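Local coordinates for putative hydrolase (Chloroflexus aurantiacus J-10-fl, PDB 3CMN), which probably acts as a zinc-dependent peptidase of the zincin-like metallopeptidase family, though its activity and substrate are not established, at residues T200-L205 with A259-I264; D61-R66 with E193-V198; E34-D39 with F77-W82. All coordinates share one frame; numbering follows the deposited sequence.

Contact 1 of 3, residues T200-L205 with A259-I264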
loop_
_atom_site.group_PDB
_atom_site.type_symbol
_atom_site.label_atom_id
_atom_site.label_comp_id
_atom_site.label_asym_id
_atom_site.label_seq_id
_atom_site.Cartn_x
_atom_site.Cartn_y
_atom_site.Cartn_z
ATOM N N THR A 200 11.397 9.853 -0.103
ATOM C CA THR A 200 12.022 11.018 -0.712
ATOM C C THR A 200 11.899 10.852 -2.221
ATOM O O THR A 200 11.459 11.763 -2.929
ATOM C CB THR A 200 13.515 11.107 -0.348
ATOM O OG1 THR A 200 13.655 11.151 1.075
ATOM C CG2 THR A 200 14.153 12.368 -0.965
ATOM N N TYR A 201 12.284 9.672 -2.698
ATOM C CA TYR A 201 12.230 9.342 -4.113
ATOM C C TYR A 201 10.798 9.333 -4.630
ATOM O O TYR A 201 10.540 9.716 -5.777
ATOM C CB TYR A 201 12.870 7.975 -4.348
ATOM C CG TYR A 201 12.766 7.484 -5.774
ATOM C CD1 TYR A 201 13.325 8.210 -6.831
ATOM C CD2 TYR A 201 12.112 6.289 -6.069
ATOM C CE1 TYR A 201 13.235 7.753 -8.144
ATOM C CE2 TYR A 201 12.017 5.825 -7.375
ATOM C CZ TYR A 201 12.581 6.559 -8.412
ATOM O OH TYR A 201 12.485 6.074 -9.704
ATOM N N PHE A 202 9.862 8.902 -3.792
ATOM C CA PHE A 202 8.465 8.868 -4.205
ATOM C C PHE A 202 7.959 10.308 -4.279
ATOM O O PHE A 202 7.244 10.683 -5.207
ATOM C CB PHE A 202 7.624 8.033 -3.224
ATOM C CG PHE A 202 6.208 7.783 -3.690
ATOM C CD1 PHE A 202 5.921 7.585 -5.047
ATOM C CD2 PHE A 202 5.160 7.737 -2.778
ATOM C CE1 PHE A 202 4.611 7.346 -5.481
ATOM C CE2 PHE A 202 3.837 7.496 -3.202
ATOM C CZ PHE A 202 3.567 7.303 -4.551
ATOM N N ARG A 203 8.348 11.130 -3.312
ATOM C CA ARG A 203 7.921 12.519 -3.347
ATOM C C ARG A 203 8.562 13.203 -4.551
ATOM O O ARG A 203 7.957 14.077 -5.160
ATOM C CB ARG A 203 8.289 13.251 -2.055
ATOM C CG ARG A 203 7.176 13.235 -1.030
ATOM C CD ARG A 203 7.478 14.150 0.158
ATOM N NE ARG A 203 8.359 13.534 1.147
ATOM C CZ ARG A 203 7.979 12.568 1.982
ATOM N NH1 ARG A 203 6.727 12.104 1.959
ATOM N NH2 ARG A 203 8.853 12.043 2.831
ATOM N N GLU A 204 9.782 12.795 -4.897
ATOM C CA GLU A 204 10.476 13.368 -6.049
ATOM C C GLU A 204 9.673 13.093 -7.314
ATOM O O GLU A 204 9.392 14.005 -8.086
ATOM C CB GLU A 204 11.873 12.758 -6.216
ATOM C CG GLU A 204 12.892 13.168 -5.169
ATOM C CD GLU A 204 14.195 12.386 -5.287
ATOM O OE1 GLU A 204 14.847 12.447 -6.350
ATOM O OE2 GLU A 204 14.570 11.701 -4.317
ATOM N N LEU A 205 9.313 11.829 -7.517
ATOM C CA LEU A 205 8.555 11.412 -8.696
ATOM C C LEU A 205 7.243 12.161 -8.857
ATOM O O LEU A 205 6.804 12.425 -9.972
ATOM C CB LEU A 205 8.250 9.912 -8.642
ATOM C CG LEU A 205 9.406 8.920 -8.558
ATOM C CD1 LEU A 205 8.874 7.496 -8.693
ATOM C CD2 LEU A 205 10.397 9.217 -9.663
ATOM N N ALA A 259 6.993 1.141 -11.788
ATOM C CA ALA A 259 7.974 0.129 -11.416
ATOM C C ALA A 259 8.199 0.083 -9.900
ATOM O O ALA A 259 8.422 -0.979 -9.342
ATOM C CB ALA A 259 9.292 0.373 -12.154
ATOM N N LEU A 260 8.140 1.230 -9.234
ATOM C CA LEU A 260 8.318 1.274 -7.779
ATOM C C LEU A 260 7.130 0.577 -7.100
ATOM O O LEU A 260 7.301 -0.282 -6.247
ATOM C CB LEU A 260 8.417 2.732 -7.293
ATOM C CG LEU A 260 8.329 2.981 -5.774
ATOM C CD1 LEU A 260 9.590 2.435 -5.071
ATOM C CD2 LEU A 260 8.186 4.488 -5.497
ATOM N N MET A 261 5.920 0.957 -7.491
ATOM C CA MET A 261 4.723 0.354 -6.922
ATOM C C MET A 261 4.747 -1.168 -7.126
ATOM O O MET A 261 4.404 -1.933 -6.229
ATOM C CB MET A 261 3.469 0.986 -7.554
ATOM C CG MET A 261 2.779 2.039 -6.672
ATOM S SD MET A 261 3.844 3.331 -5.962
ATOM C CE MET A 261 4.147 2.671 -4.336
ATOM N N SER A 262 5.186 -1.600 -8.302
ATOM C CA SER A 262 5.271 -3.021 -8.616
ATOM C C SER A 262 6.263 -3.778 -7.720
ATOM O O SER A 262 5.950 -4.847 -7.188
ATOM C CB SER A 262 5.663 -3.200 -10.070
ATOM O OG SER A 262 5.755 -4.576 -10.379
ATOM N N LEU A 263 7.459 -3.225 -7.553
ATOM C CA LEU A 263 8.468 -3.852 -6.709
ATOM C C LEU A 263 7.998 -3.902 -5.251
ATOM O O LEU A 263 8.166 -4.909 -4.555
ATOM C CB LEU A 263 9.778 -3.068 -6.786
ATOM C CG LEU A 263 10.812 -3.679 -5.849
ATOM C CD1 LEU A 263 11.474 -4.839 -6.560
ATOM C CD2 LEU A 263 11.826 -2.651 -5.428
ATOM N N ILE A 264 7.436 -2.794 -4.786
ATOM C CA ILE A 264 6.937 -2.729 -3.428
ATOM C C ILE A 264 5.934 -3.874 -3.173
ATOM O O ILE A 264 6.006 -4.532 -2.129
ATOM C CB ILE A 264 6.289 -1.342 -3.158
ATOM C CG1 ILE A 264 7.401 -0.287 -3.034
ATOM C CG2 ILE A 264 5.430 -1.387 -1.908
ATOM C CD1 ILE A 264 6.918 1.106 -2.704
#
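L260 meets Y201, F202 and L205 in a buried, wholly apolar packing of two helices, 197-210 and 248-279. The short segments run roughly antiparallel, at 147° between their directions, with the axes 12.2 Å apart at their closest. At that spacing large side chains have to bridge the gap, and L260 does most of it. One methyl, CD2, makes each of its closest contacts with 200-205. L260 CD2 lies 3.9 Å from F202 CD1. L260 CD2 also comes to 4.4 Å from both Y201 CD2 and L205 CD1, so three side chains of one helix meet it. F202 has its CG anti to the backbone N (chi1 -172°), which sends the ring out across the gap, and the F202 and L260 side chains meet at about a right angle. L205 also packs within its own helix, with L205 CG 3.9 Å above one face of the Y201 ring, toward the rim.

M261 adds a second touch on F202. Its chain bends at chi2 and chi3, and this brings M261 SD to 4.1 Å from F202 CE1. M261 SD is 4.7 Å from the centroid of the F202 ring and 37° off its normal, an oblique Met-aromatic contact. M261 also packs on F192 of helix 174-193, which carries an HExxH sequence (H184, E185, H188) consistent with a zincin zinc site, with no metal bound to it here. The Y201 OH is hydrogen-bonded to R256 NH1.

No hydrogen bond or ion pair joins the two segments. The attraction is probably dispersion and exclusion of water, with a weak sulfur-ring term, so the fit of L260 against the three side chains matters more here than any directed bond.

Contact 2 of 3, residues D61-R66 with E193-V198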
loop_
_atom_site.group_PDB
_atom_site.type_symbol
_atom_site.label_atom_id
_atom_site.label_comp_id
_atom_site.label_asym_id
_atom_site.label_seq_id
_atom_site.Cartn_x
_atom_site.Cartn_y
_atom_site.Cartn_z
ATOM N N ASP A 61 14.355 -9.265 10.865
ATOM C CA ASP A 61 15.363 -10.309 10.702
ATOM C C ASP A 61 15.470 -10.789 9.272
ATOM O O ASP A 61 16.568 -10.946 8.750
ATOM C CB ASP A 61 15.046 -11.508 11.602
ATOM C CG ASP A 61 16.047 -12.648 11.433
ATOM O OD1 ASP A 61 17.215 -12.489 11.843
ATOM O OD2 ASP A 61 15.668 -13.703 10.880
ATOM N N TYR A 62 14.332 -11.031 8.637
ATOM C CA TYR A 62 14.351 -11.505 7.264
ATOM C C TYR A 62 14.924 -10.466 6.297
ATOM O O TYR A 62 15.541 -10.820 5.291
ATOM C CB TYR A 62 12.941 -11.892 6.821
ATOM C CG TYR A 62 12.881 -12.402 5.397
ATOM C CD1 TYR A 62 13.528 -13.577 5.025
ATOM C CD2 TYR A 62 12.183 -11.706 4.418
ATOM C CE1 TYR A 62 13.478 -14.045 3.715
ATOM C CE2 TYR A 62 12.127 -12.168 3.108
ATOM C CZ TYR A 62 12.776 -13.338 2.762
ATOM O OH TYR A 62 12.712 -13.797 1.461
ATOM N N LEU A 63 14.723 -9.187 6.605
ATOM C CA LEU A 63 15.204 -8.111 5.747
ATOM C C LEU A 63 16.520 -7.500 6.223
ATOM O O LEU A 63 17.135 -6.710 5.514
ATOM C CB LEU A 63 14.144 -7.014 5.633
ATOM C CG LEU A 63 12.799 -7.410 5.033
ATOM C CD1 LEU A 63 11.865 -6.210 5.061
ATOM C CD2 LEU A 63 12.997 -7.922 3.612
ATOM N N GLY A 64 16.947 -7.856 7.425
ATOM C CA GLY A 64 18.200 -7.330 7.934
ATOM C C GLY A 64 18.243 -5.831 8.193
ATOM O O GLY A 64 19.317 -5.228 8.187
ATOM N N VAL A 65 17.080 -5.222 8.404
ATOM C CA VAL A 65 17.004 -3.794 8.707
ATOM C C VAL A 65 15.934 -3.618 9.752
ATOM O O VAL A 65 15.071 -4.479 9.926
ATOM C CB VAL A 65 16.620 -2.930 7.488
ATOM C CG1 VAL A 65 17.804 -2.802 6.559
ATOM C CG2 VAL A 65 15.430 -3.544 6.768
ATOM N N ARG A 66 15.994 -2.501 10.451
ATOM C CA ARG A 66 15.024 -2.225 11.481
ATOM C C ARG A 66 14.286 -0.956 11.120
ATOM O O ARG A 66 14.676 -0.244 10.194
ATOM C CB ARG A 66 15.730 -2.075 12.836
ATOM C CG ARG A 66 16.320 -3.380 13.359
ATOM C CD ARG A 66 16.918 -3.191 14.735
ATOM N NE ARG A 66 18.203 -2.504 14.681
ATOM C CZ ARG A 66 19.369 -3.112 14.473
ATOM N NH1 ARG A 66 19.426 -4.428 14.301
ATOM N NH2 ARG A 66 20.488 -2.402 14.434
ATOM N N GLU A 193 9.560 2.645 5.113
ATOM C CA GLU A 193 10.319 3.353 6.137
ATOM C C GLU A 193 11.701 2.822 6.501
ATOM O O GLU A 193 12.518 3.568 7.030
ATOM C CB GLU A 193 9.459 3.459 7.401
ATOM C CG GLU A 193 8.080 4.057 7.124
ATOM C CD GLU A 193 7.092 3.837 8.259
ATOM O OE1 GLU A 193 6.915 2.671 8.667
ATOM O OE2 GLU A 193 6.486 4.822 8.739
ATOM N N ALA A 194 11.975 1.550 6.232
ATOM C CA ALA A 194 13.282 0.988 6.572
ATOM C C ALA A 194 14.394 1.531 5.659
ATOM O O ALA A 194 15.565 1.493 6.017
ATOM C CB ALA A 194 13.229 -0.544 6.509
ATOM N N TYR A 195 14.021 2.022 4.479
ATOM C CA TYR A 195 14.967 2.597 3.530
ATOM C C TYR A 195 14.519 4.039 3.384
ATOM O O TYR A 195 13.559 4.326 2.693
ATOM C CB TYR A 195 14.873 1.865 2.193
ATOM C CG TYR A 195 14.765 0.369 2.370
ATOM C CD1 TYR A 195 13.533 -0.273 2.260
ATOM C CD2 TYR A 195 15.875 -0.395 2.743
ATOM C CE1 TYR A 195 13.402 -1.636 2.524
ATOM C CE2 TYR A 195 15.759 -1.760 3.013
ATOM C CZ TYR A 195 14.513 -2.375 2.904
ATOM O OH TYR A 195 14.366 -3.724 3.180
ATOM N N PRO A 196 15.211 4.972 4.052
ATOM C CA PRO A 196 14.876 6.404 4.013
ATOM C C PRO A 196 14.661 7.053 2.646
ATOM O O PRO A 196 13.850 7.972 2.520
ATOM C CB PRO A 196 16.024 7.045 4.787
ATOM C CG PRO A 196 16.368 5.980 5.785
ATOM C CD PRO A 196 16.375 4.737 4.922
ATOM N N TRP A 197 15.372 6.591 1.624
ATOM C CA TRP A 197 15.201 7.187 0.302
ATOM C C TRP A 197 13.858 6.916 -0.387
ATOM O O TRP A 197 13.451 7.668 -1.274
ATOM C CB TRP A 197 16.313 6.735 -0.642
ATOM C CG TRP A 197 16.363 5.255 -0.883
ATOM C CD1 TRP A 197 17.180 4.355 -0.260
ATOM C CD2 TRP A 197 15.632 4.509 -1.876
ATOM N NE1 TRP A 197 17.017 3.106 -0.811
ATOM C CE2 TRP A 197 16.076 3.170 -1.803
ATOM C CE3 TRP A 197 14.650 4.843 -2.818
ATOM C CZ2 TRP A 197 15.576 2.167 -2.635
ATOM C CZ3 TRP A 197 14.154 3.850 -3.643
ATOM C CH2 TRP A 197 14.620 2.523 -3.548
ATOM N N VAL A 198 13.163 5.861 0.011
ATOM C CA VAL A 198 11.924 5.528 -0.671
ATOM C C VAL A 198 10.879 6.640 -0.737
ATOM O O VAL A 198 10.381 6.942 -1.816
ATOM C CB VAL A 198 11.306 4.226 -0.102
ATOM C CG1 VAL A 198 10.060 3.836 -0.914
ATOM C CG2 VAL A 198 12.329 3.094 -0.193
#
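V65, Y195 and A194 carry this contact, and one methyl of V65 touches both of the others. V65 CG2 lies 3.7 Å from A194 CB and equally 3.7 Å from the phenol oxygen, Y195 OH. V65 CG2 also lies 4.1 Å from Y195 CZ, coming obliquely to the ring. The first torsion of V65 (chi1 -75°) sets CG1 anti to the carbonyl carbon and leaves CG2 between the backbone N and the carbonyl carbon, and it is this second methyl that meets the partners. The V65 and Y195 side chains cross at about a right angle. A194 CB has two roles. Besides packing on V65, A194 CB sits 4.1 Å above the centre of one face of the Y195 ring.

V65 is placed here by the end of helix 41-63. G64, with positive phi, is the C-prime residue of a Schellman motif: V65 N pairs with A60 O, and G64 N makes a weak bond to D61 O. The chain then leaves the helix and runs past the loop that links helix 174-193 to helix 197-210. L63, in the last turn, reaches the same tyrosine, with L63 CD1 4.0 Å from Y195 OH. L63 also packs on Y267 of helix 248-279.

R66 has its CB pointing away from the other segment, and its backbone does the touching: R66 O lies 4.0 Å from A194 CB. No hydrogen bond crosses between the segments. Elsewhere the Y195 ring stacks with W340, while E193 OE2 forms a salt bridge with R199 NH1.

Contact 3 of 3, residues E34-D39 with F77-W82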
loop_
_atom_site.group_PDB
_atom_site.type_symbol
_atom_site.label_atom_id
_atom_site.label_comp_id
_atom_site.label_asym_id
_atom_site.label_seq_id
_atom_site.Cartn_x
_atom_site.Cartn_y
_atom_site.Cartn_z
ATOM N N GLU A 34 -22.067 4.132 10.210
ATOM C CA GLU A 34 -22.975 3.741 11.287
ATOM C C GLU A 34 -23.365 2.268 11.245
ATOM O O GLU A 34 -23.636 1.667 12.277
ATOM C CB GLU A 34 -24.250 4.595 11.269
ATOM C CG GLU A 34 -24.006 6.099 11.257
ATOM C CD GLU A 34 -23.889 6.666 9.847
ATOM O OE1 GLU A 34 -23.603 5.891 8.913
ATOM O OE2 GLU A 34 -24.070 7.889 9.673
ATOM N N GLN A 35 -23.383 1.680 10.055
ATOM C CA GLN A 35 -23.762 0.277 9.909
ATOM C C GLN A 35 -22.633 -0.697 10.167
ATOM O O GLN A 35 -22.849 -1.907 10.191
ATOM C CB GLN A 35 -24.309 0.003 8.505
ATOM C CG GLN A 35 -25.665 0.607 8.220
ATOM C CD GLN A 35 -26.334 -0.037 7.014
ATOM O OE1 GLN A 35 -26.935 -1.115 7.120
ATOM N NE2 GLN A 35 -26.223 0.613 5.856
ATOM N N ALA A 36 -21.425 -0.190 10.352
ATOM C CA ALA A 36 -20.304 -1.082 10.566
ATOM C C ALA A 36 -19.411 -0.656 11.719
ATOM O O ALA A 36 -18.219 -0.417 11.537
ATOM C CB ALA A 36 -19.494 -1.203 9.276
ATOM N N PRO A 37 -19.984 -0.552 12.926
ATOM C CA PRO A 37 -19.206 -0.153 14.097
ATOM C C PRO A 37 -18.252 -1.285 14.437
ATOM O O PRO A 37 -18.514 -2.436 14.083
ATOM C CB PRO A 37 -20.276 0.026 15.174
ATOM C CG PRO A 37 -21.252 -1.047 14.818
ATOM C CD PRO A 37 -21.367 -0.888 13.310
ATOM N N VAL A 38 -17.145 -0.980 15.103
ATOM C CA VAL A 38 -16.234 -2.052 15.460
ATOM C C VAL A 38 -16.778 -2.713 16.727
ATOM O O VAL A 38 -17.243 -2.037 17.661
ATOM C CB VAL A 38 -14.758 -1.555 15.705
ATOM C CG1 VAL A 38 -14.558 -0.162 15.123
ATOM C CG2 VAL A 38 -14.414 -1.590 17.191
ATOM N N ASP A 39 -16.752 -4.039 16.742
ATOM C CA ASP A 39 -17.204 -4.782 17.908
ATOM C C ASP A 39 -15.957 -5.144 18.695
ATOM O O ASP A 39 -14.920 -5.449 18.108
ATOM C CB ASP A 39 -17.926 -6.068 17.504
ATOM C CG ASP A 39 -19.263 -5.808 16.850
ATOM O OD1 ASP A 39 -20.084 -5.075 17.443
ATOM O OD2 ASP A 39 -19.491 -6.347 15.745
ATOM N N PHE A 77 -9.578 1.070 13.555
ATOM C CA PHE A 77 -10.493 2.079 13.023
ATOM C C PHE A 77 -11.810 1.499 12.520
ATOM O O PHE A 77 -11.893 0.332 12.146
ATOM C CB PHE A 77 -9.876 2.813 11.811
ATOM C CG PHE A 77 -8.800 3.830 12.138
ATOM C CD1 PHE A 77 -8.068 4.406 11.094
ATOM C CD2 PHE A 77 -8.526 4.229 13.441
ATOM C CE1 PHE A 77 -7.081 5.355 11.327
ATOM C CE2 PHE A 77 -7.538 5.182 13.699
ATOM C CZ PHE A 77 -6.808 5.750 12.633
ATOM N N ASP A 78 -12.836 2.347 12.511
ATOM C CA ASP A 78 -14.122 1.989 11.923
ATOM C C ASP A 78 -14.002 2.876 10.676
ATOM O O ASP A 78 -12.978 3.552 10.500
ATOM C CB ASP A 78 -15.308 2.431 12.786
ATOM C CG ASP A 78 -15.517 3.926 12.763
ATOM O OD1 ASP A 78 -14.701 4.647 13.356
ATOM O OD2 ASP A 78 -16.496 4.391 12.138
ATOM N N ARG A 79 -15.020 2.900 9.823
ATOM C CA ARG A 79 -14.944 3.699 8.599
ATOM C C ARG A 79 -14.910 5.204 8.837
ATOM O O ARG A 79 -14.276 5.940 8.086
ATOM C CB ARG A 79 -16.105 3.341 7.666
ATOM C CG ARG A 79 -16.056 1.897 7.196
ATOM C CD ARG A 79 -17.260 1.533 6.364
ATOM N NE ARG A 79 -17.258 0.109 6.052
ATOM C CZ ARG A 79 -18.327 -0.563 5.641
ATOM N NH1 ARG A 79 -19.482 0.066 5.498
ATOM N NH2 ARG A 79 -18.238 -1.855 5.383
ATOM N N ARG A 80 -15.582 5.659 9.886
ATOM C CA ARG A 80 -15.608 7.077 10.196
ATOM C C ARG A 80 -14.224 7.544 10.645
ATOM O O ARG A 80 -13.736 8.597 10.217
ATOM C CB ARG A 80 -16.635 7.358 11.291
ATOM C CG ARG A 80 -16.751 8.822 11.643
ATOM C CD ARG A 80 -17.791 9.055 12.712
ATOM N NE ARG A 80 -18.097 10.478 12.828
ATOM C CZ ARG A 80 -17.384 11.355 13.528
ATOM N NH1 ARG A 80 -16.307 10.972 14.204
ATOM N NH2 ARG A 80 -17.757 12.627 13.542
ATOM N N GLU A 81 -13.592 6.760 11.510
ATOM C CA GLU A 81 -12.263 7.111 11.987
ATOM C C GLU A 81 -11.257 7.052 10.847
ATOM O O GLU A 81 -10.347 7.874 10.774
ATOM C CB GLU A 81 -11.840 6.190 13.126
ATOM C CG GLU A 81 -12.734 6.312 14.349
ATOM C CD GLU A 81 -12.403 5.293 15.413
ATOM O OE1 GLU A 81 -12.257 4.096 15.062
ATOM O OE2 GLU A 81 -12.295 5.681 16.596
ATOM N N TRP A 82 -11.421 6.094 9.944
ATOM C CA TRP A 82 -10.499 6.018 8.829
ATOM C C TRP A 82 -10.578 7.320 8.025
ATOM O O TRP A 82 -9.553 7.873 7.622
ATOM C CB TRP A 82 -10.818 4.823 7.923
ATOM C CG TRP A 82 -9.877 4.726 6.766
ATOM C CD1 TRP A 82 -8.604 4.232 6.782
ATOM C CD2 TRP A 82 -10.104 5.215 5.437
ATOM N NE1 TRP A 82 -8.024 4.387 5.545
ATOM C CE2 TRP A 82 -8.919 4.988 4.701
ATOM C CE3 TRP A 82 -11.192 5.824 4.796
ATOM C CZ2 TRP A 82 -8.789 5.349 3.351
ATOM C CZ3 TRP A 82 -11.068 6.184 3.455
ATOM C CH2 TRP A 82 -9.868 5.945 2.746
HETATM O O HOH W 1 -17.508 1.848 10.328
#
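A36 and R79 meet because the arginine chain is straight from CG to NE (chi2 176°, chi3 -174°), carrying its guanidinium out to the methyl. A36 CB sits over the centre of one face of that group, 3.9 Å from R79 CZ. The guanidinium also makes hydrogen bonds through R79 NE to N162 OD1 and R79 NH1 to S31 O. With an alanine in place of R79, the A36 methyl would probably lose its guanidinium partner, and N162 OD1 and S31 O this donor.

V38 supplies the second touch. V38 CG1 packs 3.6 Å from D78 CB, the two side chains crossing at about a right angle. A water lies 2.7 Å from both A36 O and R79 N. It accepts from R79 N, in the first turn of helix 79-92, while its bond to A36 O competes with other acceptors.

D78 is the N-cap residue of that helix. R80 N donates to D78 OD2 at 2.7 Å, coming from above the carboxylate plane. D78 N donates to E81 OE1 at 3.1 Å, which accepts with its anti lone pair and also pairs with R41 NH1. E81 N to D78 OD1 completes the exchange, though the place of OD1 is less sure. D78 and E81 together form a capping box, which here starts helix 79-92 beside the loop between helices 20-31 and 41-63.

How the contacts relate
Contacts 1 and 2 are neighbours, with centres 15 Å apart. Both use helix 197-210, and their segments 193-198 and 200-205 adjoin in sequence. Contact 3 lies well away, its centre 31 Å from that of contact 1 and 32 Å from that of contact 2. It is on the other side of the chain's centre from contact 1. Contacts 2 and 3 alternate along the chain: 34-39, 61-66, 77-82, then 193-198. Contact 1 follows both. Helix 41-63 spans between the regions, since it follows the loop of contact 3 and ends in contact 2. Contacts 1 and 2 thus tie helix 197-210 and the loop before it to helices 248-279 and 41-63, while contact 3 is separate and touches neither.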